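Local coordinates for protein peptidyl tryptophan dihydroxylase (Pseudomonas putida, PDB 7CTQ) that uses bound FAD as a flavoprotein monooxygenase to dihydroxylate a peptidyl tryptophan, a step essential for biogenesis of the tryptophylquinone cofactor of quinohemoprotein amine dehydrogenase, at residues P69-N77 against P172-W183; A353-E361 against A395-A403. All blocks are in the same frame, centred on the assembly; numbering follows the deposited sequence.

Interaction 1: residues P69-N77 against P172-W183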
loop_
_atom_site.group_PDB
_atom_site.type_symbol
_atom_site.label_atom_id
_atom_site.label_comp_id
_atom_site.label_asym_id
_atom_site.label_seq_id
_atom_site.Cartn_x
_atom_site.Cartn_y
_atom_site.Cartn_z
ATOM N N PRO A 69 -7.132 -17.202 12.519
ATOM C CA PRO A 69 -8.524 -16.757 12.403
ATOM C C PRO A 69 -9.021 -16.172 13.715
ATOM O O PRO A 69 -8.513 -16.476 14.797
ATOM C CB PRO A 69 -9.287 -18.041 12.047
ATOM C CG PRO A 69 -8.231 -19.021 11.600
ATOM C CD PRO A 69 -6.997 -18.661 12.366
ATOM N N ALA A 70 -10.036 -15.313 13.602
ATOM C CA ALA A 70 -10.583 -14.655 14.779
ATOM C C ALA A 70 -11.891 -13.980 14.419
ATOM O O ALA A 70 -12.030 -13.425 13.326
ATOM C CB ALA A 70 -9.609 -13.617 15.351
ATOM N N THR A 71 -12.833 -14.017 15.354
ATOM C CA THR A 71 -14.053 -13.235 15.240
ATOM C C THR A 71 -13.731 -11.740 15.328
ATOM O O THR A 71 -12.605 -11.336 15.638
ATOM C CB THR A 71 -15.033 -13.632 16.339
ATOM O OG1 THR A 71 -16.104 -12.683 16.385
ATOM C CG2 THR A 71 -14.323 -13.660 17.693
ATOM N N ARG A 72 -14.745 -10.910 15.069
ATOM C CA ARG A 72 -14.523 -9.463 15.001
ATOM C C ARG A 72 -15.837 -8.706 15.161
ATOM O O ARG A 72 -16.648 -8.679 14.230
ATOM C CB ARG A 72 -13.855 -9.099 13.687
ATOM C CG ARG A 72 -13.728 -7.613 13.478
ATOM C CD ARG A 72 -12.873 -7.353 12.286
ATOM N NE ARG A 72 -11.764 -8.294 12.227
ATOM C CZ ARG A 72 -10.850 -8.297 11.264
ATOM N NH1 ARG A 72 -9.865 -9.187 11.281
ATOM N NH2 ARG A 72 -10.923 -7.408 10.284
ATOM N N GLN A 73 -16.028 -8.064 16.315
ATOM C CA GLN A 73 -17.147 -7.146 16.501
ATOM C C GLN A 73 -16.861 -5.826 15.786
ATOM O O GLN A 73 -15.751 -5.290 15.857
ATOM C CB GLN A 73 -17.402 -6.897 17.994
ATOM C CG GLN A 73 -18.581 -7.682 18.579
ATOM C CD GLN A 73 -18.872 -7.345 20.043
ATOM O OE1 GLN A 73 -19.986 -6.949 20.397
ATOM N NE2 GLN A 73 -17.872 -7.518 20.898
ATOM N N VAL A 74 -17.861 -5.310 15.077
ATOM C CA VAL A 74 -17.733 -4.057 14.337
ATOM C C VAL A 74 -18.830 -3.111 14.806
ATOM O O VAL A 74 -20.021 -3.428 14.698
ATOM C CB VAL A 74 -17.798 -4.277 12.818
ATOM C CG1 VAL A 74 -18.351 -3.036 12.127
ATOM C CG2 VAL A 74 -16.413 -4.610 12.273
ATOM N N HIS A 75 -18.425 -1.960 15.343
ATOM C CA HIS A 75 -19.338 -0.928 15.825
ATOM C C HIS A 75 -19.124 0.313 14.965
ATOM O O HIS A 75 -18.057 0.936 15.019
ATOM C CB HIS A 75 -19.101 -0.620 17.305
ATOM C CG HIS A 75 -19.617 -1.672 18.239
ATOM N ND1 HIS A 75 -19.316 -3.011 18.097
ATOM C CD2 HIS A 75 -20.393 -1.577 19.345
ATOM C CE1 HIS A 75 -19.896 -3.695 19.067
ATOM N NE2 HIS A 75 -20.555 -2.850 19.839
ATOM N N TRP A 76 -20.142 0.671 14.185
ATOM C CA TRP A 76 -20.019 1.690 13.150
ATOM C C TRP A 76 -21.406 2.089 12.681
ATOM O O TRP A 76 -22.230 1.216 12.395
ATOM C CB TRP A 76 -19.206 1.150 11.977
ATOM C CG TRP A 76 -18.478 2.172 11.173
ATOM C CD1 TRP A 76 -18.955 2.864 10.099
ATOM C CD2 TRP A 76 -17.120 2.588 11.349
ATOM N NE1 TRP A 76 -17.980 3.698 9.604
ATOM C CE2 TRP A 76 -16.842 3.543 10.350
ATOM C CE3 TRP A 76 -16.113 2.252 12.260
ATOM C CZ2 TRP A 76 -15.604 4.168 10.238
ATOM C CZ3 TRP A 76 -14.886 2.868 12.147
ATOM C CH2 TRP A 76 -14.638 3.817 11.146
ATOM N N ASN A 77 -21.677 3.392 12.610
ATOM C CA ASN A 77 -22.959 3.908 12.125
ATOM C C ASN A 77 -24.125 3.414 12.975
ATOM O O ASN A 77 -25.225 3.190 12.470
ATOM C CB ASN A 77 -23.185 3.545 10.653
ATOM C CG ASN A 77 -24.238 4.414 9.985
ATOM O OD1 ASN A 77 -24.286 5.625 10.192
ATOM N ND2 ASN A 77 -25.071 3.794 9.153
ATOM N N PRO A 172 -9.546 -15.842 21.531
ATOM C CA PRO A 172 -9.184 -14.855 20.505
ATOM C C PRO A 172 -10.381 -14.052 20.018
ATOM O O PRO A 172 -11.506 -14.553 19.935
ATOM C CB PRO A 172 -8.600 -15.716 19.378
ATOM C CG PRO A 172 -9.274 -17.036 19.530
ATOM C CD PRO A 172 -9.583 -17.217 20.996
ATOM N N ALA A 173 -10.120 -12.788 19.684
ATOM C CA ALA A 173 -11.151 -11.887 19.179
ATOM C C ALA A 173 -10.496 -10.600 18.685
ATOM O O ALA A 173 -9.309 -10.345 18.915
ATOM C CB ALA A 173 -12.206 -11.580 20.247
ATOM N N SER A 174 -11.296 -9.790 18.001
ATOM C CA SER A 174 -10.882 -8.457 17.584
ATOM C C SER A 174 -12.129 -7.590 17.497
ATOM O O SER A 174 -13.258 -8.091 17.536
ATOM C CB SER A 174 -10.121 -8.499 16.256
ATOM O OG SER A 174 -10.970 -8.877 15.184
ATOM N N ALA A 175 -11.925 -6.274 17.403
ATOM C CA ALA A 175 -13.070 -5.375 17.295
ATOM C C ALA A 175 -12.654 -4.036 16.703
ATOM O O ALA A 175 -11.482 -3.642 16.753
ATOM C CB ALA A 175 -13.752 -5.154 18.649
ATOM N N VAL A 176 -13.652 -3.347 16.143
ATOM C CA VAL A 176 -13.546 -1.978 15.641
ATOM C C VAL A 176 -14.739 -1.201 16.175
ATOM O O VAL A 176 -15.874 -1.684 16.107
ATOM C CB VAL A 176 -13.534 -1.911 14.101
ATOM C CG1 VAL A 176 -12.927 -0.581 13.620
ATOM C CG2 VAL A 176 -12.801 -3.094 13.511
ATOM N N GLU A 177 -14.489 -0.004 16.711
ATOM C CA GLU A 177 -15.588 0.860 17.121
ATOM C C GLU A 177 -15.293 2.294 16.709
ATOM O O GLU A 177 -14.165 2.785 16.850
ATOM C CB GLU A 177 -15.878 0.792 18.634
ATOM C CG GLU A 177 -14.754 1.260 19.539
ATOM C CD GLU A 177 -15.147 1.319 21.024
ATOM O OE1 GLU A 177 -16.335 1.534 21.356
ATOM O OE2 GLU A 177 -14.243 1.152 21.865
ATOM N N SER A 178 -16.320 2.939 16.172
ATOM C CA SER A 178 -16.296 4.363 15.896
ATOM C C SER A 178 -16.450 5.137 17.203
ATOM O O SER A 178 -17.371 4.880 17.988
ATOM C CB SER A 178 -17.418 4.707 14.913
ATOM O OG SER A 178 -17.945 6.001 15.130
ATOM N N LEU A 179 -15.539 6.068 17.441
ATOM C CA LEU A 179 -15.625 6.999 18.554
ATOM C C LEU A 179 -16.038 8.378 18.047
ATOM O O LEU A 179 -16.146 8.626 16.841
ATOM C CB LEU A 179 -14.296 7.057 19.302
ATOM C CG LEU A 179 -13.617 5.701 19.489
ATOM C CD1 LEU A 179 -12.166 5.902 19.851
ATOM C CD2 LEU A 179 -14.335 4.874 20.571
ATOM N N ALA A 180 -16.261 9.293 18.994
ATOM C CA ALA A 180 -16.731 10.627 18.641
ATOM C C ALA A 180 -15.690 11.409 17.846
ATOM O O ALA A 180 -16.054 12.198 16.969
ATOM C CB ALA A 180 -17.122 11.394 19.907
ATOM N N ASP A 181 -14.404 11.205 18.134
ATOM C CA ASP A 181 -13.312 11.985 17.558
ATOM C C ASP A 181 -12.215 11.068 17.025
ATOM O O ASP A 181 -11.039 11.444 16.971
ATOM C CB ASP A 181 -12.750 12.976 18.582
ATOM C CG ASP A 181 -12.153 12.279 19.814
ATOM O OD1 ASP A 181 -12.549 11.128 20.099
ATOM O OD2 ASP A 181 -11.294 12.874 20.497
ATOM N N GLY A 182 -12.585 9.851 16.648
ATOM C CA GLY A 182 -11.612 8.899 16.164
ATOM C C GLY A 182 -12.258 7.541 16.018
ATOM O O GLY A 182 -13.479 7.401 16.095
ATOM N N TRP A 183 -11.414 6.541 15.800
ATOM C CA TRP A 183 -11.880 5.167 15.794
ATOM C C TRP A 183 -10.784 4.305 16.398
ATOM O O TRP A 183 -9.604 4.667 16.397
ATOM C CB TRP A 183 -12.280 4.685 14.375
ATOM C CG TRP A 183 -11.177 4.759 13.373
ATOM C CD1 TRP A 183 -10.824 5.844 12.604
ATOM C CD2 TRP A 183 -10.276 3.707 13.018
ATOM N NE1 TRP A 183 -9.755 5.521 11.797
ATOM C CE2 TRP A 183 -9.405 4.216 12.025
ATOM C CE3 TRP A 183 -10.128 2.377 13.429
ATOM C CZ2 TRP A 183 -8.383 3.446 11.460
ATOM C CZ3 TRP A 183 -9.125 1.612 12.854
ATOM C CH2 TRP A 183 -8.260 2.149 11.884
#
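W76 swings its CG anti to the backbone N (chi1 -153°), which brings one face of the indole against S178 and its edge toward W183, while W183, with CG between its backbone N and carbonyl carbon, offers its ring face to that edge. The two indoles form an offset edge-to-face pair, the six-membered ring of W76 and the five-membered ring of W183 having centroids 6.0 Å apart and planes at 63°. S178 CB sits over one face of the W76 six-membered ring in a CH-pi contact, and W76 CZ3 reaches W183 CB at 3.9 Å. At the other end, S174 OG gives a hydrogen bond to T71 O at 3.0 Å and accepts a weak one from R72 NE; the outer end of that guanidinium is held by a salt bridge to E86. Between these ends the backbones of 72-76 and 173-179 run parallel, their directions 7° apart: Q73 N bonds to S174 O, V176 N to Q73 O at 2.9 Å, H75 N to V176 O at 2.7 Å and S178 N to H75 O. V74 and V176 lie side by side on one face of the sheet, CG2 to CG2 4.1 Å, whereas Q73 and H75 pair with A175 and E177 on the other. The pairing is consistent with a tryptophan-halogenase-like flavoprotein, its W183 end lying near the bound FAD. It joins two antiparallel parts of the sheet: strand 79-83 bonds to 67-76 at V74, and 182-188 returns alongside 173-179. Helix 223-228 covers Q73 and E177, and W183 is hydrogen-bonded to Y325 of helix 299-327.

Interaction 2: residues A353-E361 against A395-A403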
loop_
_atom_site.group_PDB
_atom_site.type_symbol
_atom_site.label_atom_id
_atom_site.label_comp_id
_atom_site.label_asym_id
_atom_site.label_seq_id
_atom_site.Cartn_x
_atom_site.Cartn_y
_atom_site.Cartn_z
ATOM N N ALA A 353 -17.833 9.108 -17.764
ATOM C CA ALA A 353 -17.244 9.235 -19.092
ATOM C C ALA A 353 -17.413 10.649 -19.645
ATOM O O ALA A 353 -18.356 11.371 -19.310
ATOM C CB ALA A 353 -17.874 8.227 -20.064
ATOM N N ASP A 354 -16.484 11.035 -20.515
ATOM C CA ASP A 354 -16.581 12.291 -21.255
ATOM C C ASP A 354 -15.839 12.066 -22.571
ATOM O O ASP A 354 -14.639 12.347 -22.676
ATOM C CB ASP A 354 -16.004 13.466 -20.477
ATOM C CG ASP A 354 -16.181 14.802 -21.206
ATOM O OD1 ASP A 354 -16.683 14.819 -22.358
ATOM O OD2 ASP A 354 -15.820 15.840 -20.617
ATOM N N TRP A 355 -16.574 11.570 -23.571
ATOM C CA TRP A 355 -15.940 11.243 -24.840
ATOM C C TRP A 355 -15.306 12.468 -25.474
ATOM O O TRP A 355 -14.267 12.352 -26.132
ATOM C CB TRP A 355 -16.938 10.608 -25.808
ATOM C CG TRP A 355 -16.283 10.285 -27.116
ATOM C CD1 TRP A 355 -16.427 10.954 -28.294
ATOM C CD2 TRP A 355 -15.319 9.248 -27.357
ATOM N NE1 TRP A 355 -15.638 10.379 -29.264
ATOM C CE2 TRP A 355 -14.948 9.330 -28.714
ATOM C CE3 TRP A 355 -14.748 8.254 -26.560
ATOM C CZ2 TRP A 355 -14.034 8.449 -29.297
ATOM C CZ3 TRP A 355 -13.839 7.375 -27.136
ATOM C CH2 TRP A 355 -13.492 7.480 -28.493
ATOM N N SER A 356 -15.897 13.649 -25.258
ATOM C CA SER A 356 -15.366 14.875 -25.846
ATOM C C SER A 356 -13.958 15.186 -25.350
ATOM O O SER A 356 -13.187 15.841 -26.057
ATOM C CB SER A 356 -16.311 16.053 -25.554
ATOM O OG SER A 356 -16.208 16.493 -24.208
ATOM N N ALA A 357 -13.597 14.706 -24.158
ATOM C CA ALA A 357 -12.305 14.980 -23.546
ATOM C C ALA A 357 -11.257 13.902 -23.815
ATOM O O ALA A 357 -10.125 14.038 -23.337
ATOM C CB ALA A 357 -12.473 15.146 -22.026
ATOM N N VAL A 358 -11.598 12.842 -24.556
ATOM C CA VAL A 358 -10.666 11.740 -24.787
ATOM C C VAL A 358 -9.520 12.212 -25.674
ATOM O O VAL A 358 -9.729 12.927 -26.663
ATOM C CB VAL A 358 -11.408 10.552 -25.425
ATOM C CG1 VAL A 358 -10.437 9.575 -26.006
ATOM C CG2 VAL A 358 -12.345 9.877 -24.409
ATOM N N ARG A 359 -8.294 11.814 -25.332
ATOM C CA ARG A 359 -7.128 12.283 -26.068
ATOM C C ARG A 359 -6.223 11.117 -26.433
ATOM O O ARG A 359 -6.002 10.211 -25.620
ATOM C CB ARG A 359 -6.339 13.325 -25.247
ATOM C CG ARG A 359 -7.059 14.665 -25.077
ATOM C CD ARG A 359 -6.179 15.708 -24.385
ATOM N NE ARG A 359 -4.920 15.940 -25.092
ATOM C CZ ARG A 359 -4.680 16.954 -25.922
ATOM N NH1 ARG A 359 -5.613 17.859 -26.174
ATOM N NH2 ARG A 359 -3.494 17.058 -26.505
ATOM N N VAL A 360 -5.694 11.153 -27.655
ATOM C CA VAL A 360 -4.614 10.258 -28.061
ATOM C C VAL A 360 -3.297 10.941 -27.712
ATOM O O VAL A 360 -3.024 12.059 -28.170
ATOM C CB VAL A 360 -4.679 9.932 -29.558
ATOM C CG1 VAL A 360 -3.438 9.188 -29.956
ATOM C CG2 VAL A 360 -5.936 9.115 -29.892
ATOM N N GLU A 361 -2.491 10.286 -26.888
ATOM C CA GLU A 361 -1.218 10.830 -26.448
ATOM C C GLU A 361 -0.202 9.703 -26.360
ATOM O O GLU A 361 -0.554 8.542 -26.135
ATOM C CB GLU A 361 -1.333 11.538 -25.074
ATOM C CG GLU A 361 -2.099 12.854 -25.104
ATOM C CD GLU A 361 -2.066 13.593 -23.770
ATOM O OE1 GLU A 361 -3.026 14.334 -23.483
ATOM O OE2 GLU A 361 -1.089 13.438 -23.007
ATOM N N ALA A 395 -5.427 3.526 -30.100
ATOM C CA ALA A 395 -5.144 4.859 -30.631
ATOM C C ALA A 395 -5.429 4.997 -32.125
ATOM O O ALA A 395 -5.974 6.046 -32.521
ATOM C CB ALA A 395 -3.689 5.249 -30.324
ATOM N N PRO A 396 -5.110 4.023 -32.990
ATOM C CA PRO A 396 -5.466 4.198 -34.417
ATOM C C PRO A 396 -6.964 4.338 -34.635
ATOM O O PRO A 396 -7.410 5.234 -35.369
ATOM C CB PRO A 396 -4.902 2.931 -35.073
ATOM C CG PRO A 396 -3.819 2.473 -34.158
ATOM C CD PRO A 396 -4.326 2.790 -32.777
ATOM N N ALA A 397 -7.755 3.467 -34.005
ATOM C CA ALA A 397 -9.205 3.573 -34.109
ATOM C C ALA A 397 -9.698 4.935 -33.630
ATOM O O ALA A 397 -10.506 5.579 -34.300
ATOM C CB ALA A 397 -9.864 2.445 -33.314
ATOM N N VAL A 398 -9.212 5.397 -32.470
ATOM C CA VAL A 398 -9.723 6.650 -31.912
ATOM C C VAL A 398 -9.277 7.839 -32.758
ATOM O O VAL A 398 -10.027 8.805 -32.940
ATOM C CB VAL A 398 -9.291 6.802 -30.438
ATOM C CG1 VAL A 398 -9.634 8.188 -29.926
ATOM C CG2 VAL A 398 -9.946 5.723 -29.577
ATOM N N ARG A 399 -8.047 7.797 -33.279
ATOM C CA ARG A 399 -7.631 8.798 -34.254
ATOM C C ARG A 399 -8.613 8.844 -35.419
ATOM O O ARG A 399 -9.112 9.918 -35.784
ATOM C CB ARG A 399 -6.208 8.495 -34.751
ATOM C CG ARG A 399 -5.096 9.123 -33.922
ATOM C CD ARG A 399 -3.743 8.785 -34.541
ATOM N NE ARG A 399 -2.633 9.527 -33.949
ATOM C CZ ARG A 399 -2.332 10.792 -34.237
ATOM N NH1 ARG A 399 -3.072 11.486 -35.102
ATOM N NH2 ARG A 399 -1.290 11.370 -33.648
ATOM N N GLU A 400 -8.920 7.679 -36.007
ATOM C CA GLU A 400 -9.846 7.670 -37.144
ATOM C C GLU A 400 -11.232 8.149 -36.725
ATOM O O GLU A 400 -11.853 8.958 -37.427
ATOM C CB GLU A 400 -9.918 6.273 -37.763
ATOM C CG GLU A 400 -8.657 5.867 -38.520
ATOM C CD GLU A 400 -8.843 4.607 -39.358
ATOM O OE1 GLU A 400 -9.783 3.828 -39.079
ATOM O OE2 GLU A 400 -8.050 4.400 -40.303
ATOM N N LEU A 401 -11.724 7.691 -35.567
ATOM C CA LEU A 401 -13.033 8.150 -35.088
ATOM C C LEU A 401 -13.052 9.658 -34.895
ATOM O O LEU A 401 -14.019 10.328 -35.276
ATOM C CB LEU A 401 -13.409 7.460 -33.773
ATOM C CG LEU A 401 -13.768 5.972 -33.808
ATOM C CD1 LEU A 401 -13.788 5.386 -32.396
ATOM C CD2 LEU A 401 -15.106 5.751 -34.511
ATOM N N GLN A 402 -11.996 10.213 -34.299
ATOM C CA GLN A 402 -11.947 11.650 -34.106
ATOM C C GLN A 402 -11.795 12.386 -35.430
ATOM O O GLN A 402 -12.145 13.566 -35.506
ATOM C CB GLN A 402 -10.819 12.006 -33.136
ATOM C CG GLN A 402 -11.046 11.442 -31.717
ATOM C CD GLN A 402 -9.972 11.861 -30.721
ATOM O OE1 GLN A 402 -8.783 11.921 -31.057
ATOM N NE2 GLN A 402 -10.385 12.136 -29.485
ATOM N N ALA A 403 -11.309 11.710 -36.472
ATOM C CA ALA A 403 -11.251 12.267 -37.818
ATOM C C ALA A 403 -12.559 12.109 -38.583
ATOM O O ALA A 403 -12.615 12.489 -39.759
ATOM C CB ALA A 403 -10.118 11.614 -38.617
HETATM O O HOH W 1 -15.759 10.787 -32.343
HETATM O O HOH W 2 -6.901 13.161 -29.498
#
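Apolar contacts centre on V398. Its CG1 meets V360 CG2 at 3.8 Å and V358 CG1 at 4.2 Å, and both its methyls reach CH2 of the W355 indole, CG2 at 4.1 Å and near the ring plane, at the edge. The indole gets there because W355 CG is anti to the backbone N (chi1 179°), carrying the ring away from the 3-10 turn 355-357 and over to the helix. Its CZ2 also approaches L401 CD1, while V358 CB lies above one ring face. V360 uses its second methyl, CG1, on A395 CB at 4.0 Å and beside the R399 side chain, which crosses it at about a right angle; the charged end of R399 is paired with E375. The arrangement is a helix packed on a two-stranded antiparallel hairpin, strands 359-367 and 370-378: V377 of the second strand touches both V358 and V398, and helix 395-402 crosses strand 359-361 at -134°. Polar contacts lie along the Q402 side of this apolar patch. NE2 of Q402 donates to V358 O at 3.0 Å; V358 O lies in the Q402 amide plane, but NE2 stands above the V358 carbonyl plane and the N-H...O angle is 138°. The same amide accepts through OE1 from a water at 2.7 Å that itself accepts from V360 N, so Q402 reaches V358, just ahead of the strand, directly and V360, within it, through water. A second water, in the plane of the indole at its edge, accepts from W355 NE1 at 3.1 Å and donates weakly to L401 O.

How the interactions relate
From the N terminus, the chain passes through the first strands and helices before strand 67-76 enters interaction 1, which closes a 94-residue loop rich in strand when 173-179 pairs beside it. The chain then runs on through the long helix 299-327 before interaction 2 opens at 353-361; there the loop is only 33 residues, mostly the hairpin 359-367 and 370-378, and helix 395-402 closes it. The two loops follow in series, neither nesting nor crossing. Interaction 1 ties together strands of the large mixed sheet near the flavin; interaction 2 holds helix 395-402 to the hairpin of the C-terminal part. Their centres are 47 Å apart, their nearest atoms about 28 Å.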